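Lmo0794 protein (Listeria monocytogenes, PDB 3EW7) is of unknown function but probably binds NAD(P) through a Rossmann-type fold and may act as an oxidoreductase. Local coordinates at residues 132-137 / 150-155; 67-72 / 77-82; 85-90 / 139-144. The protein carries 3 engineered substitutions. All coordinates share one frame; numbering follows the deposited sequence.

Contact 1: 132-137 / 150-155; sequences RAQAKQ and WTYISP
Y152 meets Q137 and Q134 because its ring stands anti to the backbone N (chi1 -160°), which carries the phenol from strand 150-154 to helix 131-142. Q137 takes another first torsion, with CG opposite the carbonyl carbon. Its extended chain ends at the phenol. There Y152 OH donates a hydrogen bond to Q137 OE1, 2.9 Å away. The bond lies close to the line of the amide C=O, at 162°. OE1 sits at the ring edge, near the ring plane, while the amide plane is turned 74° from it. Q137 NE2 weakly bonds H79 O, so both ends of this amide are used. Q134 adds its aliphatic part from an oblique direction: its CG is 3.4 Å from Y152 CZ. Further along the strand, Q134 NE2 is 3.9 Å from S154 OG, which is hydrogen-bonded to H207 NE2. The helix runs back nearly antiparallel to the next strand, their axes 11.3 Å apart at closest approach, in the alpha/beta packing of a Rossmann-type fold. Y152 also packs on V100 of the adjacent strand 97-101 and on L138 and L141 of helix 131-142, while I153, across the sheet, meets Y190 and V194 of helix 187-199.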
# COMPACT_ATOMS: atom_id res chain seq x y z
N ARG A 132 -17.63 -1.19 0.43
CA ARG A 132 -17.87 -2.37 1.24
C ARG A 132 -16.61 -3.22 1.34
O ARG A 132 -16.37 -3.85 2.37
CB ARG A 132 -19.02 -3.20 0.67
CG ARG A 132 -19.00 -3.38 -0.85
CD ARG A 132 -20.15 -4.29 -1.29
NE ARG A 132 -21.39 -4.03 -0.54
CZ ARG A 132 -22.26 -3.06 -0.81
NH1 ARG A 132 -22.06 -2.24 -1.83
NH2 ARG A 132 -23.33 -2.90 -0.03
N ALA A 133 -15.82 -3.23 0.28
CA ALA A 133 -14.59 -4.00 0.27
C ALA A 133 -13.69 -3.49 1.37
O ALA A 133 -13.06 -4.26 2.09
CB ALA A 133 -13.89 -3.87 -1.07
N GLN A 134 -13.65 -2.17 1.52
CA GLN A 134 -12.82 -1.56 2.54
C GLN A 134 -13.29 -1.97 3.92
O GLN A 134 -12.49 -2.37 4.77
CB GLN A 134 -12.86 -0.05 2.42
CG GLN A 134 -11.81 0.64 3.25
CD GLN A 134 -11.97 2.13 3.29
OE1 GLN A 134 -12.56 2.67 4.22
NE2 GLN A 134 -11.46 2.81 2.26
N ALA A 135 -14.59 -1.84 4.14
CA ALA A 135 -15.19 -2.18 5.42
C ALA A 135 -14.83 -3.61 5.77
O ALA A 135 -14.52 -3.91 6.92
CB ALA A 135 -16.70 -2.02 5.36
N LYS A 136 -14.86 -4.49 4.78
CA LYS A 136 -14.52 -5.89 4.99
C LYS A 136 -13.07 -6.03 5.45
O LYS A 136 -12.79 -6.70 6.45
CB LYS A 136 -14.73 -6.68 3.70
CG LYS A 136 -16.07 -7.37 3.64
CD LYS A 136 -15.94 -8.85 3.98
CE LYS A 136 -17.28 -9.45 4.38
NZ LYS A 136 -17.68 -9.07 5.78
N GLN A 137 -12.15 -5.41 4.71
CA GLN A 137 -10.74 -5.47 5.05
C GLN A 137 -10.57 -5.02 6.49
O GLN A 137 -9.87 -5.66 7.28
CB GLN A 137 -9.93 -4.56 4.13
CG GLN A 137 -10.02 -4.93 2.66
CD GLN A 137 -9.26 -3.97 1.76
OE1 GLN A 137 -9.45 -2.76 1.84
NE2 GLN A 137 -8.40 -4.51 0.92
N TRP A 150 0.18 -3.06 11.43
CA TRP A 150 -0.54 -2.56 10.26
C TRP A 150 -1.13 -1.16 10.45
O TRP A 150 -1.26 -0.67 11.58
CB TRP A 150 -1.68 -3.50 9.91
CG TRP A 150 -2.71 -3.55 10.99
CD1 TRP A 150 -2.67 -4.28 12.13
CD2 TRP A 150 -3.91 -2.77 11.05
NE1 TRP A 150 -3.77 -4.02 12.91
CE2 TRP A 150 -4.55 -3.09 12.27
CE3 TRP A 150 -4.51 -1.84 10.20
CZ2 TRP A 150 -5.76 -2.50 12.66
CZ3 TRP A 150 -5.71 -1.25 10.59
CH2 TRP A 150 -6.32 -1.59 11.81
N THR A 151 -1.48 -0.54 9.33
CA THR A 151 -2.12 0.78 9.33
C THR A 151 -2.93 0.92 8.06
O THR A 151 -2.45 0.62 6.97
CB THR A 151 -1.12 1.95 9.38
OG1 THR A 151 -0.40 1.94 10.62
CG2 THR A 151 -1.86 3.26 9.26
N TYR A 152 -4.16 1.38 8.20
CA TYR A 152 -5.01 1.58 7.04
C TYR A 152 -5.19 3.09 6.88
O TYR A 152 -5.63 3.77 7.80
CB TYR A 152 -6.37 0.92 7.24
CG TYR A 152 -7.12 0.67 5.94
CD1 TYR A 152 -7.11 -0.58 5.34
CD2 TYR A 152 -7.81 1.71 5.30
CE1 TYR A 152 -7.75 -0.80 4.13
CE2 TYR A 152 -8.46 1.50 4.09
CZ TYR A 152 -8.43 0.25 3.51
OH TYR A 152 -9.06 0.03 2.31
N ILE A 153 -4.83 3.60 5.70
CA ILE A 153 -4.94 5.03 5.44
C ILE A 153 -5.98 5.40 4.37
O ILE A 153 -6.03 4.80 3.29
CB ILE A 153 -3.56 5.62 5.04
CG1 ILE A 153 -3.66 7.14 4.93
CG2 ILE A 153 -3.08 5.02 3.73
CD1 ILE A 153 -2.33 7.81 4.66
N SER A 154 -6.80 6.39 4.70
CA SER A 154 -7.84 6.89 3.81
C SER A 154 -7.57 8.36 3.52
O SER A 154 -7.06 9.09 4.37
CB SER A 154 -9.22 6.76 4.45
OG SER A 154 -9.62 5.40 4.52
N PRO A 155 -7.90 8.81 2.30
CA PRO A 155 -7.69 10.19 1.89
C PRO A 155 -8.76 11.11 2.46
O PRO A 155 -9.86 10.67 2.80
CB PRO A 155 -7.77 10.10 0.38
CG PRO A 155 -8.84 9.09 0.19
CD PRO A 155 -8.44 8.01 1.18

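Contact 2: 67-72 / 77-82; sequences DAYGIS and EKHVTS. Engineered in segment 67-72: I71 (natural residue Val).
The Y69 and H79 rings form a T-shaped pair. The edge of Y69 faces the H79 ring, with the planes at 84° and the centroids 5.4 Å apart. H79 CD2 lies in the plane of the Y69 ring, 3.7 Å from Y69 CD2. S82 OG sits over one face of Y69, 3.7 Å from Y69 CD2. At the edge of the H79 ring, and in its plane, is the backbone O of Y69. H79 NE2 donates a hydrogen bond to this Y69 O at 2.9 Å, with an N-H...O angle of 158°. The donor comes from above the carbonyl plane and not along a lone pair. Y69 thus meets H79 twice, by ring and by backbone. Its CG lies trans to the backbone N (chi1 -175°), which sends the phenol toward the helix start.

The contact closes the loop from strand 64-67 to helix 79-90, at the C-terminal edge of the parallel sheet. K78 is the N-cap residue. In Rossmann dinucleotide-binding folds the cofactor lies along this edge, so the loop probably borders the NAD(P) site.

K78 bends at chi3 and runs past the phenol, with its CE 3.6 Å from Y69 OH. Its NZ continues to a salt bridge with D74. G70 has a positive phi, a conformation that suits glycine, and its CA lies 3.8 Å from H79 NE2. E75 OE1 accepts from the backbone N of G70 and of the engineered I71. A water also joins the two segments. It donates to D67 OD2 at 2.6 Å and weakly to H79 O at 3.3 Å.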
# COMPACT_ATOMS: atom_id res chain seq x y z
N ASP A 67 0.61 -1.37 0.81
CA ASP A 67 -0.32 -2.14 -0.01
C ASP A 67 -1.18 -1.18 -0.81
O ASP A 67 -2.20 -0.67 -0.31
CB ASP A 67 -1.20 -3.05 0.86
CG ASP A 67 -2.16 -3.91 0.03
OD1 ASP A 67 -2.05 -3.89 -1.22
OD2 ASP A 67 -3.02 -4.60 0.62
N ALA A 68 -0.75 -0.90 -2.03
CA ALA A 68 -1.48 -0.02 -2.91
C ALA A 68 -1.94 -0.90 -4.06
O ALA A 68 -1.60 -0.68 -5.23
CB ALA A 68 -0.60 1.09 -3.40
N TYR A 69 -2.71 -1.92 -3.71
CA TYR A 69 -3.23 -2.87 -4.68
C TYR A 69 -4.46 -2.31 -5.37
O TYR A 69 -5.24 -1.57 -4.77
CB TYR A 69 -3.60 -4.16 -3.96
CG TYR A 69 -4.05 -5.28 -4.86
CD1 TYR A 69 -3.13 -5.98 -5.64
CD2 TYR A 69 -5.39 -5.68 -4.88
CE1 TYR A 69 -3.53 -7.07 -6.40
CE2 TYR A 69 -5.80 -6.77 -5.65
CZ TYR A 69 -4.86 -7.45 -6.40
OH TYR A 69 -5.25 -8.55 -7.13
N GLY A 70 -4.63 -2.68 -6.64
CA GLY A 70 -5.78 -2.23 -7.40
C GLY A 70 -5.42 -1.35 -8.58
O GLY A 70 -5.81 -0.19 -8.64
N ILE A 71 -4.68 -1.92 -9.53
CA ILE A 71 -4.24 -1.20 -10.72
C ILE A 71 -5.15 -1.47 -11.92
O ILE A 71 -5.08 -0.77 -12.93
CB ILE A 71 -2.82 -1.62 -11.13
CG1 ILE A 71 -1.88 -1.44 -9.93
CG2 ILE A 71 -2.35 -0.80 -12.34
CD1 ILE A 71 -0.54 -2.17 -10.08
N SER A 72 -5.99 -2.49 -11.80
CA SER A 72 -6.87 -2.88 -12.89
C SER A 72 -8.22 -3.40 -12.41
O SER A 72 -8.44 -3.60 -11.22
CB SER A 72 -6.19 -3.95 -13.74
OG SER A 72 -6.17 -5.16 -13.01
N GLU A 77 -11.63 -6.79 -7.71
CA GLU A 77 -12.54 -7.75 -7.10
C GLU A 77 -11.80 -8.60 -6.07
O GLU A 77 -12.41 -9.35 -5.31
CB GLU A 77 -13.14 -8.68 -8.16
CG GLU A 77 -13.45 -8.02 -9.48
CD GLU A 77 -13.92 -9.03 -10.51
OE1 GLU A 77 -13.83 -8.74 -11.72
OE2 GLU A 77 -14.39 -10.11 -10.10
N LYS A 78 -10.47 -8.46 -6.06
CA LYS A 78 -9.62 -9.25 -5.17
C LYS A 78 -9.00 -8.51 -3.99
O LYS A 78 -8.02 -8.97 -3.41
CB LYS A 78 -8.51 -9.90 -6.00
CG LYS A 78 -9.02 -10.91 -7.01
CD LYS A 78 -7.93 -11.52 -7.87
CE LYS A 78 -7.52 -10.58 -8.97
NZ LYS A 78 -6.65 -11.26 -9.96
N HIS A 79 -9.57 -7.37 -3.61
CA HIS A 79 -9.02 -6.59 -2.50
C HIS A 79 -9.06 -7.27 -1.14
O HIS A 79 -8.03 -7.45 -0.50
CB HIS A 79 -9.73 -5.24 -2.41
CG HIS A 79 -9.13 -4.20 -3.29
ND1 HIS A 79 -9.76 -3.72 -4.42
CD2 HIS A 79 -7.94 -3.56 -3.23
CE1 HIS A 79 -8.98 -2.84 -5.02
NE2 HIS A 79 -7.87 -2.73 -4.31
N VAL A 80 -10.25 -7.64 -0.70
CA VAL A 80 -10.42 -8.30 0.58
C VAL A 80 -9.64 -9.61 0.63
O VAL A 80 -9.03 -9.96 1.64
CB VAL A 80 -11.92 -8.57 0.85
CG1 VAL A 80 -12.59 -9.03 -0.45
CG2 VAL A 80 -12.08 -9.63 1.95
N THR A 81 -9.63 -10.32 -0.49
CA THR A 81 -8.95 -11.59 -0.56
C THR A 81 -7.42 -11.52 -0.49
O THR A 81 -6.79 -12.30 0.24
CB THR A 81 -9.42 -12.36 -1.81
OG1 THR A 81 -10.43 -13.30 -1.43
CG2 THR A 81 -8.29 -13.11 -2.45
N SER A 82 -6.82 -10.59 -1.23
CA SER A 82 -5.37 -10.43 -1.24
C SER A 82 -4.86 -9.93 0.11
O SER A 82 -3.78 -10.30 0.56
CB SER A 82 -4.94 -9.45 -2.34
OG SER A 82 -5.67 -8.24 -2.25
O HOH W 1 -5.06 -5.93 -0.27

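Contact 3: 85-90 / 139-144; sequences HLISVL and EHLKSH. Engineered in segment 139-144: K142 (natural residue Arg).
I87 reaches from helix 79-90 to L141 and H144 near the C-terminal end of helix 131-142. Its CB is directed toward segment 139-144 and divides the side chain into two arms. One arm is the CG2 methyl, which points away from the backbone N and rests over one face of the H144 imidazole. CG2 of I87 is 3.8 Å from the H144 ring centroid and only 4° off the ring normal. This is a centred CH-pi contact, with all five ring atoms about equally far from the methyl. The other arm starts at CG1, 4.0 Å from L141 CD2. It ends at CD1, which meets the same L141 CD2 at 3.6 Å. CD1 also comes within 4.4 Å of H140 CB, at the margin of the contact.

The H144 ring is held by its own segment. H144 ND1 donates to H140 O at 3.2 Å, with an N-H...O angle of 159°, and the acceptor lies near the ring plane. This bond helps to fix the face that I87 covers. The H140 ring leads away from I87, and its ND1 hydrogen-bonds D84. F148 also packs on I87, and L141 continues inward to W150. The contact joins two neighbouring helices that cover one side of a parallel beta sheet, as in the helix layers of Rossmann folds.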
# COMPACT_ATOMS: atom_id res chain seq x y z
N HIS A 85 -4.54 -12.70 2.51
CA HIS A 85 -3.30 -13.43 2.31
C HIS A 85 -2.15 -12.79 3.08
O HIS A 85 -1.41 -13.47 3.79
CB HIS A 85 -2.93 -13.50 0.83
CG HIS A 85 -1.56 -14.04 0.57
ND1 HIS A 85 -1.21 -15.35 0.84
CD2 HIS A 85 -0.44 -13.45 0.11
CE1 HIS A 85 0.06 -15.53 0.55
NE2 HIS A 85 0.56 -14.39 0.11
N LEU A 86 -2.00 -11.48 2.94
CA LEU A 86 -0.93 -10.76 3.63
C LEU A 86 -1.08 -10.87 5.14
O LEU A 86 -0.09 -11.00 5.86
CB LEU A 86 -0.92 -9.29 3.20
CG LEU A 86 -0.53 -9.03 1.74
CD1 LEU A 86 -0.55 -7.54 1.45
CD2 LEU A 86 0.85 -9.60 1.47
N ILE A 87 -2.33 -10.82 5.61
CA ILE A 87 -2.61 -10.91 7.03
C ILE A 87 -2.12 -12.24 7.60
O ILE A 87 -1.47 -12.26 8.64
CB ILE A 87 -4.12 -10.74 7.31
CG1 ILE A 87 -4.47 -9.25 7.27
CG2 ILE A 87 -4.50 -11.37 8.67
CD1 ILE A 87 -5.96 -8.97 7.20
N SER A 88 -2.41 -13.35 6.93
CA SER A 88 -1.96 -14.64 7.46
C SER A 88 -0.44 -14.78 7.36
O SER A 88 0.22 -15.32 8.26
CB SER A 88 -2.64 -15.80 6.72
OG SER A 88 -2.10 -15.98 5.42
N VAL A 89 0.12 -14.28 6.27
CA VAL A 89 1.55 -14.35 6.06
C VAL A 89 2.29 -13.47 7.07
O VAL A 89 3.38 -13.81 7.53
CB VAL A 89 1.90 -13.90 4.62
CG1 VAL A 89 3.35 -13.49 4.53
CG2 VAL A 89 1.62 -15.04 3.67
N LEU A 90 1.68 -12.35 7.43
CA LEU A 90 2.29 -11.41 8.36
C LEU A 90 2.02 -11.69 9.84
O LEU A 90 2.65 -11.08 10.71
CB LEU A 90 1.82 -9.99 8.04
CG LEU A 90 2.78 -8.95 7.46
CD1 LEU A 90 4.17 -9.52 7.34
CD2 LEU A 90 2.26 -8.49 6.11
N GLU A 139 -12.77 -5.04 8.91
CA GLU A 139 -13.36 -5.99 9.85
C GLU A 139 -12.36 -7.11 10.05
O GLU A 139 -12.21 -7.62 11.17
CB GLU A 139 -14.65 -6.57 9.29
CG GLU A 139 -15.90 -5.75 9.57
CD GLU A 139 -16.99 -5.96 8.51
OE1 GLU A 139 -17.13 -7.10 8.00
OE2 GLU A 139 -17.72 -4.98 8.18
N HIS A 140 -11.70 -7.50 8.96
CA HIS A 140 -10.71 -8.58 9.00
C HIS A 140 -9.46 -8.12 9.71
O HIS A 140 -8.81 -8.91 10.41
CB HIS A 140 -10.36 -9.05 7.59
CG HIS A 140 -11.42 -9.88 6.94
ND1 HIS A 140 -11.17 -10.73 5.89
CD2 HIS A 140 -12.75 -9.99 7.20
CE1 HIS A 140 -12.29 -11.34 5.54
NE2 HIS A 140 -13.26 -10.90 6.32
N LEU A 141 -9.10 -6.86 9.53
CA LEU A 141 -7.92 -6.34 10.19
C LEU A 141 -8.17 -6.32 11.69
O LEU A 141 -7.31 -6.71 12.47
CB LEU A 141 -7.61 -4.94 9.68
CG LEU A 141 -6.88 -4.97 8.33
CD1 LEU A 141 -6.75 -3.55 7.78
CD2 LEU A 141 -5.51 -5.61 8.51
N LYS A 142 -9.36 -5.89 12.10
CA LYS A 142 -9.68 -5.85 13.52
C LYS A 142 -9.68 -7.23 14.17
O LYS A 142 -9.53 -7.35 15.39
CB LYS A 142 -11.03 -5.17 13.74
CG LYS A 142 -10.90 -3.69 14.10
CD LYS A 142 -11.64 -2.79 13.11
CE LYS A 142 -10.81 -1.54 12.81
NZ LYS A 142 -11.59 -0.47 12.13
N SER A 143 -9.83 -8.27 13.36
CA SER A 143 -9.84 -9.63 13.88
C SER A 143 -8.43 -10.01 14.28
O SER A 143 -8.21 -10.98 14.99
CB SER A 143 -10.37 -10.60 12.84
OG SER A 143 -11.66 -10.21 12.43
N HIS A 144 -7.47 -9.24 13.79
CA HIS A 144 -6.07 -9.47 14.10
C HIS A 144 -5.46 -8.16 14.60
O HIS A 144 -4.28 -7.88 14.38
CB HIS A 144 -5.32 -9.96 12.86
CG HIS A 144 -5.88 -11.23 12.29
ND1 HIS A 144 -7.09 -11.28 11.64
CD2 HIS A 144 -5.39 -12.49 12.28
CE1 HIS A 144 -7.33 -12.52 11.25
NE2 HIS A 144 -6.31 -13.28 11.62

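In the fold
Both helices of the three contacts lie on one side of the parallel sheet; the contact centres are about 11 to 14 Å apart. Contact 2 closes first along the chain. Contacts 1 and 3 follow with alternating segments. Helix 79-90 serves contacts 2 and 3, and helix 131-142 serves contacts 1 and 3. Contact 1 fastens helix 131-142 to strand 150-154. Contact 2 shapes the start of helix 79-90 after strand 64-67, and contact 3 joins the two helices side by side. Direct touches link all three: Q137 CG packs on V80, V80 CG2 on H140 CE1, and L86 CD1 on D67. Together they tie one helix layer of the probable NAD(P)-binding fold to its sheet.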